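Local coordinates for microcin B17-processing protein McbD (Escherichia coli str. K-12 substr. MG1655, PDB 6GRH), which belongs to the YcaO family and is needed to process the inactive microcin B17 precursor, McbA, into the active antibiotic peptide, at residues A85-E90 against V358-F363; F92-S97 against N373-I378; V226-G231 against K257-L262. The protein carries 1 engineered substitution. All blocks are in the same frame, centred on the assembly; numbering follows the deposited sequence. Where two conformers were deposited one is given.

Contact 1. Residues A85-E90 against V358-F363; sequences AKAFTE and VSPDFF
One face of the Phe88 ring is covered by the ring of Pro360, whose CG stands 3.8 Å from the Phe88 centroid and only 6° off the ring normal, a CH-pi contact over the middle of the face. Pro360 CD leans over the far end of the same face, 3.8 Å from Phe88 CZ. Val358 meets the ring obliquely through CG1, with Phe88 CZ 4.5 Å away. Within the loop, Ser359 OG lies in the plane of the Phe362 ring, at its edge. With CG anti to its own carbonyl carbon (chi1 -84°), Phe88 swings its ring off the helix toward the loop, although its CB does not point there.

One residue earlier in the helix, Ala87 does point at the loop: its CB packs 3.8 Å from Pro360 CG, and its O lies 3.5 Å from Pro360 CB, so the proline sits against both neighbours. Ala87 CB also lies 3.9 Å from Asp361 OD1, while Asp361 OD2 is held by Ser335 and Asn337. No hydrogen bond crosses between the segments; the join is a buried, mainly van der Waals contact.

Asp361 N donates to Ser359 OG at 3.2 Å, an ST turn. In this part of the YcaO fold, helix 82-95 packs against a type I beta turn, Ser359 to Phe362, that follows strand 350-358, resting a phenylalanine on its proline.

Contact 2. Residues F92-S97 against N373-I378; sequences FFQISS and NINNKI
Gln94 of helix 82-95 grips the backbone of Asn375 with its amide, joining that helix to the loop after strand 350-358 in the YcaO fold by a pair of side-chain-to-backbone hydrogen bonds.

These hydrogen bonds run in both directions. Asn375 N donates to Gln94 OE1 at 2.9 Å, in the carbonyl plane and on a lone pair, while Gln94 NE2 returns a bond to Asn375 O, nearly straight at 166°. That acceptor lies almost in the plane of the Gln94 amide, so the two bonds together fix the amide's rotation. The chain runs extended beyond CG (chi2 175°), carrying the amide out to the loop; NE2 also bonds back to Glu90 O in the same helix.

Van der Waals contact is slighter. Ile95 lies alongside Asn373, its CG1 3.7 Å from Asn373 N. That N is buried here without a polar partner, whereas the side-chain amide of Asn373 is engaged by Phe362 and Leu364.

Within the loop, Asn376 OD1 accepts from Ile378 N, an Asx turn. The other end of this amide reaches back along the loop: Asn376 ND2 donates to Asn373 O at 2.9 Å, and Asn373 O lies 29° out of the Asn376 amide plane.

Contact 3. Residues V226-G231 against K257-L262; sequences VLTLYG and KSVVEL
Strand 226-231 and helix 257-262 run roughly the same way, their segment axes 38° apart and 7.8 Å at closest approach, with Thr228 and Ser258 facing each other. This is alpha/beta packing: helix 251-275 lies on one face of the mixed sheet, over strand 224-231 and its antiparallel neighbour 241-248.

The centre of the buried interface is polar. Thr228 was modelled in two conformers; in the one described here, Thr228 OG1 and Ser258 OG are hydrogen-bonded at 2.6 Å, and either may be the donor. Ser258 OG stands anti to its backbone N (chi1 -177°), which lowers the hydroxyl to the strand, where Val226 O is 3.0 Å from it. In the same conformer Thr228 OG1 is also hydrogen-bonded to Gly244 O of strand 241-248, to which Ser258 OG makes only a weak bond.

Apolar groups flank the hydroxyls. Thr228 CG2, again in this conformer, meets Val259 CG2 at 3.9 Å, the two side chains crossing at about a right angle. Leu262, one helical turn after Ser258, lies further along the strand and packs mainly by CD1. That methyl fits between alternate strand residues, 3.7 Å from Thr228 O and 4.0 Å from Tyr230 CB.

Contacts 1 and 2 are neighbours, their centres 8 Å apart, and both bring helix 82-95 against the chain that follows strand 350-358. Their segments alternate in sequence, 85-90 and 92-97 pairing in the same order with 358-363 and 373-378, so successive parts of the helix meet successive parts of the late loop. The two parts of this loop are joined to each other by Asp361 O to Lys377 N, 2.8 Å, a probable hydrogen bond. Contact 3 comes between these segments in sequence, on the opposite side of the chain's centre, about 30 Å from either centre, packing helix 251-275 on the five-stranded mixed sheet. All three belong to the YcaO region; contacts 1 and 2 unite parts some 270 residues apart.

Contact 1. Residues A85-E90 against V358-F363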
loop_
_atom_site.group_PDB
_atom_site.type_symbol
_atom_site.label_atom_id
_atom_site.label_comp_id
_atom_site.label_asym_id
_atom_site.label_seq_id
_atom_site.Cartn_x
_atom_site.Cartn_y
_atom_site.Cartn_z
ATOM N N ALA E 85 -33.616 12.942 -54.648
ATOM C CA ALA E 85 -34.922 12.331 -54.411
ATOM C C ALA E 85 -35.245 11.252 -55.473
ATOM O O ALA E 85 -35.796 10.204 -55.140
ATOM C CB ALA E 85 -36.006 13.403 -54.365
ATOM N N LYS E 86 -34.864 11.500 -56.728
ATOM C CA LYS E 86 -35.073 10.533 -57.819
ATOM C C LYS E 86 -34.255 9.242 -57.617
ATOM O O LYS E 86 -34.772 8.136 -57.816
ATOM C CB LYS E 86 -34.746 11.171 -59.180
ATOM C CG LYS E 86 -35.125 10.337 -60.399
ATOM N N ALA E 87 -32.988 9.384 -57.230
ATOM C CA ALA E 87 -32.143 8.229 -56.940
ATOM C C ALA E 87 -32.660 7.389 -55.752
ATOM O O ALA E 87 -32.587 6.159 -55.785
ATOM C CB ALA E 87 -30.713 8.678 -56.671
ATOM N N PHE E 88 -33.156 8.044 -54.706
ATOM C CA PHE E 88 -33.779 7.312 -53.595
ATOM C C PHE E 88 -35.008 6.556 -54.072
ATOM O O PHE E 88 -35.158 5.369 -53.753
ATOM C CB PHE E 88 -34.121 8.217 -52.401
ATOM C CG PHE E 88 -32.959 8.449 -51.467
ATOM C CD1 PHE E 88 -32.594 7.476 -50.538
ATOM C CD2 PHE E 88 -32.226 9.628 -51.519
ATOM C CE1 PHE E 88 -31.508 7.669 -49.674
ATOM C CE2 PHE E 88 -31.143 9.834 -50.650
ATOM C CZ PHE E 88 -30.792 8.855 -49.727
ATOM N N THR E 89 -35.860 7.234 -54.849
ATOM C CA THR E 89 -37.067 6.614 -55.416
ATOM C C THR E 89 -36.725 5.352 -56.195
ATOM O O THR E 89 -37.389 4.346 -56.041
ATOM C CB THR E 89 -37.823 7.573 -56.356
ATOM O OG1 THR E 89 -38.096 8.803 -55.668
ATOM C CG2 THR E 89 -39.131 6.954 -56.825
ATOM N N GLU E 90 -35.681 5.416 -57.023
ATOM C CA GLU E 90 -35.241 4.256 -57.805
ATOM C C GLU E 90 -34.633 3.155 -56.922
ATOM O O GLU E 90 -34.787 1.974 -57.233
ATOM C CB GLU E 90 -34.280 4.679 -58.933
ATOM C CG GLU E 90 -34.934 5.548 -60.029
ATOM C CD GLU E 90 -36.273 5.015 -60.522
ATOM O OE1 GLU E 90 -36.287 3.967 -61.197
ATOM O OE2 GLU E 90 -37.335 5.629 -60.244
ATOM N N VAL E 358 -24.120 7.274 -46.784
ATOM C CA VAL E 358 -25.235 6.626 -47.458
ATOM C C VAL E 358 -25.308 7.111 -48.901
ATOM O O VAL E 358 -25.257 8.316 -49.144
ATOM C CB VAL E 358 -26.597 7.022 -46.829
ATOM C CG1 VAL E 358 -27.761 6.384 -47.580
ATOM C CG2 VAL E 358 -26.649 6.628 -45.368
ATOM N N SER E 359 -25.466 6.177 -49.837
ATOM C CA SER E 359 -25.776 6.510 -51.220
ATOM C C SER E 359 -26.771 5.529 -51.861
ATOM O O SER E 359 -26.499 4.328 -51.919
ATOM C CB SER E 359 -24.516 6.565 -52.065
ATOM O OG SER E 359 -24.846 6.927 -53.407
ATOM N N PRO E 360 -27.910 6.041 -52.379
ATOM C CA PRO E 360 -28.816 5.164 -53.167
ATOM C C PRO E 360 -28.278 4.753 -54.538
ATOM O O PRO E 360 -28.911 3.937 -55.203
ATOM C CB PRO E 360 -30.079 6.015 -53.320
ATOM C CG PRO E 360 -29.559 7.423 -53.323
ATOM C CD PRO E 360 -28.406 7.431 -52.340
ATOM N N ASP E 361 -27.149 5.329 -54.970
ATOM C CA ASP E 361 -26.442 4.883 -56.174
ATOM C C ASP E 361 -25.405 3.773 -55.957
ATOM O O ASP E 361 -24.797 3.283 -56.921
ATOM C CB ASP E 361 -25.801 6.094 -56.852
ATOM C CG ASP E 361 -26.835 6.978 -57.537
ATOM O OD1 ASP E 361 -27.840 6.436 -58.055
ATOM O OD2 ASP E 361 -26.651 8.218 -57.555
ATOM N N PHE E 362 -25.223 3.372 -54.703
ATOM C CA PHE E 362 -24.404 2.236 -54.338
ATOM C C PHE E 362 -25.325 1.292 -53.558
ATOM O O PHE E 362 -26.522 1.596 -53.360
ATOM C CB PHE E 362 -23.246 2.702 -53.442
ATOM C CG PHE E 362 -22.173 3.507 -54.153
ATOM C CD1 PHE E 362 -22.372 4.845 -54.463
ATOM C CD2 PHE E 362 -20.950 2.938 -54.457
ATOM C CE1 PHE E 362 -21.390 5.589 -55.094
ATOM C CE2 PHE E 362 -19.956 3.681 -55.100
ATOM C CZ PHE E 362 -20.175 5.011 -55.405
ATOM N N PHE E 363 -24.796 0.161 -53.105
ATOM C CA PHE E 363 -25.585 -0.712 -52.219
ATOM C C PHE E 363 -25.962 -0.006 -50.910
ATOM O O PHE E 363 -25.113 0.567 -50.243
ATOM C CB PHE E 363 -24.861 -2.019 -51.953
ATOM C CG PHE E 363 -24.712 -2.858 -53.178
ATOM C CD1 PHE E 363 -25.787 -3.616 -53.640
ATOM C CD2 PHE E 363 -23.526 -2.870 -53.888
ATOM C CE1 PHE E 363 -25.667 -4.384 -54.769
ATOM C CE2 PHE E 363 -23.392 -3.643 -55.014
ATOM C CZ PHE E 363 -24.461 -4.395 -55.475
#

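Contact 2. Residues F92-S97 against N373-I378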
loop_
_atom_site.group_PDB
_atom_site.type_symbol
_atom_site.label_atom_id
_atom_site.label_comp_id
_atom_site.label_asym_id
_atom_site.label_seq_id
_atom_site.Cartn_x
_atom_site.Cartn_y
_atom_site.Cartn_z
ATOM N N PHE E 92 -35.641 2.676 -53.590
ATOM C CA PHE E 92 -36.827 2.153 -52.891
ATOM C C PHE E 92 -37.744 1.334 -53.807
ATOM O O PHE E 92 -38.296 0.321 -53.380
ATOM C CB PHE E 92 -37.658 3.277 -52.249
ATOM C CG PHE E 92 -37.046 3.896 -51.015
ATOM C CD1 PHE E 92 -36.536 3.118 -49.989
ATOM C CD2 PHE E 92 -37.030 5.279 -50.863
ATOM C CE1 PHE E 92 -35.982 3.707 -48.852
ATOM C CE2 PHE E 92 -36.491 5.871 -49.734
ATOM C CZ PHE E 92 -35.968 5.082 -48.725
ATOM N N PHE E 93 -37.886 1.748 -55.064
ATOM C CA PHE E 93 -38.688 0.986 -56.034
ATOM C C PHE E 93 -38.211 -0.465 -56.220
ATOM O O PHE E 93 -39.026 -1.342 -56.458
ATOM C CB PHE E 93 -38.737 1.703 -57.372
ATOM C CG PHE E 93 -39.759 1.146 -58.325
ATOM C CD1 PHE E 93 -41.114 1.393 -58.127
ATOM C CD2 PHE E 93 -39.368 0.389 -59.434
ATOM C CE1 PHE E 93 -42.061 0.884 -59.003
ATOM C CE2 PHE E 93 -40.313 -0.122 -60.315
ATOM C CZ PHE E 93 -41.661 0.129 -60.099
ATOM N N GLN E 94 -36.912 -0.730 -56.058
ATOM C CA GLN E 94 -36.398 -2.121 -56.128
ATOM C C GLN E 94 -36.513 -2.898 -54.814
ATOM O O GLN E 94 -36.482 -4.122 -54.794
ATOM C CB GLN E 94 -34.928 -2.118 -56.496
ATOM C CG GLN E 94 -34.600 -1.437 -57.797
ATOM C CD GLN E 94 -33.107 -1.380 -58.001
ATOM O OE1 GLN E 94 -32.427 -2.417 -58.013
ATOM N NE2 GLN E 94 -32.581 -0.171 -58.121
ATOM N N ILE E 95 -36.591 -2.177 -53.713
ATOM C CA ILE E 95 -36.492 -2.777 -52.386
ATOM C C ILE E 95 -37.835 -3.375 -51.942
ATOM O O ILE E 95 -37.867 -4.506 -51.458
ATOM C CB ILE E 95 -35.871 -1.758 -51.407
ATOM C CG1 ILE E 95 -34.406 -1.514 -51.838
ATOM C CG2 ILE E 95 -35.916 -2.258 -49.966
ATOM C CD1 ILE E 95 -33.698 -0.390 -51.120
ATOM N N SER E 96 -38.930 -2.638 -52.119
ATOM C CA SER E 96 -40.284 -3.179 -51.888
ATOM C C SER E 96 -40.988 -3.423 -53.223
ATOM O O SER E 96 -40.471 -3.077 -54.280
ATOM C CB SER E 96 -41.105 -2.209 -51.036
ATOM O OG SER E 96 -41.537 -1.081 -51.791
ATOM N N SER E 97 -42.187 -3.997 -53.170
ATOM C CA SER E 97 -43.037 -4.109 -54.359
ATOM C C SER E 97 -43.919 -2.861 -54.578
ATOM O O SER E 97 -44.761 -2.862 -55.470
ATOM C CB SER E 97 -43.910 -5.372 -54.276
ATOM O OG SER E 97 -44.945 -5.257 -53.304
ATOM N N ASN E 373 -31.146 -2.774 -53.189
ATOM C CA ASN E 373 -31.090 -2.075 -54.473
ATOM C C ASN E 373 -29.979 -2.673 -55.357
ATOM O O ASN E 373 -28.928 -2.079 -55.568
ATOM C CB ASN E 373 -30.990 -0.547 -54.301
ATOM C CG ASN E 373 -29.737 -0.093 -53.578
ATOM O OD1 ASN E 373 -29.357 -0.647 -52.534
ATOM N ND2 ASN E 373 -29.106 0.958 -54.110
ATOM N N ILE E 374 -30.258 -3.859 -55.884
ATOM C CA ILE E 374 -29.305 -4.631 -56.678
ATOM C C ILE E 374 -28.806 -3.888 -57.939
ATOM O O ILE E 374 -27.642 -4.050 -58.341
ATOM C CB ILE E 374 -29.906 -6.017 -57.053
ATOM C CG1 ILE E 374 -28.815 -6.998 -57.510
ATOM C CG2 ILE E 374 -31.013 -5.888 -58.098
ATOM C CD1 ILE E 374 -27.815 -7.360 -56.434
ATOM N N ASN E 375 -29.669 -3.062 -58.529
ATOM C CA ASN E 375 -29.305 -2.273 -59.707
ATOM C C ASN E 375 -28.949 -0.863 -59.264
ATOM O O ASN E 375 -29.805 -0.122 -58.780
ATOM C CB ASN E 375 -30.452 -2.253 -60.714
ATOM C CG ASN E 375 -30.802 -3.640 -61.235
ATOM O OD1 ASN E 375 -29.969 -4.552 -61.241
ATOM N ND2 ASN E 375 -32.042 -3.799 -61.702
ATOM N N ASN E 376 -27.676 -0.515 -59.412
ATOM C CA ASN E 376 -27.149 0.763 -58.919
ATOM C C ASN E 376 -25.965 1.183 -59.820
ATOM O O ASN E 376 -25.794 0.599 -60.898
ATOM C CB ASN E 376 -26.820 0.667 -57.402
ATOM C CG ASN E 376 -25.864 -0.470 -57.066
ATOM O OD1 ASN E 376 -24.802 -0.608 -57.673
ATOM N ND2 ASN E 376 -26.234 -1.282 -56.082
ATOM N N LYS E 377 -25.187 2.196 -59.431
ATOM C CA LYS E 377 -24.096 2.670 -60.299
ATOM C C LYS E 377 -22.857 1.778 -60.359
ATOM O O LYS E 377 -21.995 2.012 -61.205
ATOM C CB LYS E 377 -23.695 4.104 -59.957
ATOM C CG LYS E 377 -24.783 5.127 -60.224
ATOM C CD LYS E 377 -25.035 5.316 -61.714
ATOM C CE LYS E 377 -26.191 6.261 -62.009
ATOM N NZ LYS E 377 -26.149 7.509 -61.193
ATOM N N ILE E 378 -22.756 0.751 -59.516
ATOM C CA ILE E 378 -21.617 -0.196 -59.606
ATOM C C ILE E 378 -21.997 -1.648 -59.903
ATOM O O ILE E 378 -21.115 -2.502 -60.043
ATOM C CB ILE E 378 -20.735 -0.141 -58.346
ATOM C CG1 ILE E 378 -21.517 -0.592 -57.103
ATOM C CG2 ILE E 378 -20.197 1.273 -58.150
ATOM C CD1 ILE E 378 -20.640 -0.910 -55.924
#

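Contact 3. Residues V226-G231 against K257-L262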
loop_
_atom_site.group_PDB
_atom_site.type_symbol
_atom_site.label_atom_id
_atom_site.label_comp_id
_atom_site.label_asym_id
_atom_site.label_seq_id
_atom_site.Cartn_x
_atom_site.Cartn_y
_atom_site.Cartn_z
ATOM N N VAL E 226 -8.349 -4.626 -48.302
ATOM C CA VAL E 226 -7.680 -5.915 -48.252
ATOM C C VAL E 226 -8.550 -6.925 -47.530
ATOM O O VAL E 226 -8.947 -6.679 -46.400
ATOM C CB VAL E 226 -6.294 -5.791 -47.596
ATOM C CG1 VAL E 226 -5.652 -7.158 -47.432
ATOM C CG2 VAL E 226 -5.400 -4.903 -48.467
ATOM N N LEU E 227 -8.828 -8.049 -48.196
ATOM C CA LEU E 227 -9.658 -9.113 -47.656
ATOM C C LEU E 227 -8.728 -10.246 -47.301
ATOM O O LEU E 227 -7.985 -10.717 -48.158
ATOM C CB LEU E 227 -10.658 -9.607 -48.713
ATOM C CG LEU E 227 -11.640 -10.706 -48.285
ATOM C CD1 LEU E 227 -12.590 -10.234 -47.218
ATOM C CD2 LEU E 227 -12.395 -11.218 -49.507
ATOM N N THR E 228 -8.750 -10.656 -46.037
ATOM C CA THR E 228 -7.991 -11.813 -45.575
ATOM C C THR E 228 -8.996 -12.943 -45.377
ATOM O O THR E 228 -10.092 -12.720 -44.842
ATOM C CB THR E 228 -7.238 -11.532 -44.254
ATOM O OG1 THR E 228 -8.028 -10.670 -43.424
ATOM C CG2 THR E 228 -5.884 -10.878 -44.508
ATOM N N LEU E 229 -8.618 -14.141 -45.808
ATOM C CA LEU E 229 -9.476 -15.319 -45.749
ATOM C C LEU E 229 -8.703 -16.443 -45.106
ATOM O O LEU E 229 -7.514 -16.615 -45.374
ATOM C CB LEU E 229 -9.893 -15.727 -47.161
ATOM C CG LEU E 229 -10.823 -14.773 -47.898
ATOM C CD1 LEU E 229 -11.074 -15.297 -49.305
ATOM C CD2 LEU E 229 -12.139 -14.582 -47.153
ATOM N N TYR E 230 -9.387 -17.200 -44.261
ATOM C CA TYR E 230 -8.810 -18.325 -43.547
ATOM C C TYR E 230 -9.758 -19.497 -43.654
ATOM O O TYR E 230 -10.982 -19.321 -43.563
ATOM C CB TYR E 230 -8.639 -18.003 -42.057
ATOM C CG TYR E 230 -8.288 -19.213 -41.211
ATOM C CD1 TYR E 230 -6.986 -19.707 -41.180
ATOM C CD2 TYR E 230 -9.255 -19.870 -40.456
ATOM C CE1 TYR E 230 -6.653 -20.812 -40.423
ATOM C CE2 TYR E 230 -8.928 -20.973 -39.690
ATOM C CZ TYR E 230 -7.620 -21.438 -39.682
ATOM O OH TYR E 230 -7.268 -22.522 -38.921
ATOM N N GLY E 231 -9.177 -20.684 -43.788
ATOM C CA GLY E 231 -9.910 -21.927 -43.670
ATOM C C GLY E 231 -9.027 -23.083 -43.245
ATOM O O GLY E 231 -7.851 -23.104 -43.566
ATOM N N LYS E 257 -4.557 -4.058 -40.474
ATOM C CA LYS E 257 -5.896 -3.977 -39.901
ATOM C C LYS E 257 -6.754 -5.204 -40.285
ATOM O O LYS E 257 -7.430 -5.775 -39.448
ATOM C CB LYS E 257 -6.608 -2.667 -40.294
ATOM C CG LYS E 257 -5.942 -1.387 -39.756
ATOM C CD LYS E 257 -6.977 -0.315 -39.344
ATOM N N SER E 258 -6.691 -5.621 -41.542
ATOM C CA SER E 258 -7.463 -6.790 -42.006
ATOM C C SER E 258 -7.145 -8.080 -41.220
ATOM O O SER E 258 -8.048 -8.826 -40.826
ATOM C CB SER E 258 -7.231 -7.021 -43.493
ATOM O OG SER E 258 -8.011 -8.094 -43.946
ATOM N N VAL E 259 -5.860 -8.313 -40.991
ATOM C CA VAL E 259 -5.411 -9.470 -40.224
ATOM C C VAL E 259 -5.982 -9.438 -38.788
ATOM O O VAL E 259 -6.454 -10.461 -38.279
ATOM C CB VAL E 259 -3.874 -9.568 -40.238
ATOM C CG1 VAL E 259 -3.327 -10.578 -39.233
ATOM C CG2 VAL E 259 -3.421 -9.929 -41.630
ATOM N N VAL E 260 -5.968 -8.259 -38.170
ATOM C CA VAL E 260 -6.459 -8.114 -36.790
ATOM C C VAL E 260 -7.988 -8.242 -36.754
ATOM O O VAL E 260 -8.543 -8.804 -35.799
ATOM C CB VAL E 260 -5.989 -6.797 -36.136
ATOM C CG1 VAL E 260 -6.593 -6.641 -34.753
ATOM C CG2 VAL E 260 -4.482 -6.778 -36.021
ATOM N N GLU E 261 -8.669 -7.726 -37.774
ATOM C CA GLU E 261 -10.118 -7.945 -37.911
ATOM C C GLU E 261 -10.438 -9.439 -38.014
ATOM O O GLU E 261 -11.356 -9.912 -37.359
ATOM C CB GLU E 261 -10.682 -7.210 -39.127
ATOM C CG GLU E 261 -10.692 -5.689 -38.992
ATOM C CD GLU E 261 -11.891 -5.144 -38.230
ATOM O OE1 GLU E 261 -12.971 -5.792 -38.216
ATOM O OE2 GLU E 261 -11.762 -4.044 -37.656
ATOM N N LEU E 262 -9.670 -10.178 -38.803
ATOM C CA LEU E 262 -9.838 -11.628 -38.859
ATOM C C LEU E 262 -9.649 -12.286 -37.479
ATOM O O LEU E 262 -10.499 -13.031 -37.028
ATOM C CB LEU E 262 -8.914 -12.250 -39.906
ATOM C CG LEU E 262 -9.161 -13.724 -40.255
ATOM C CD1 LEU E 262 -8.663 -14.068 -41.665
ATOM C CD2 LEU E 262 -8.541 -14.670 -39.222
#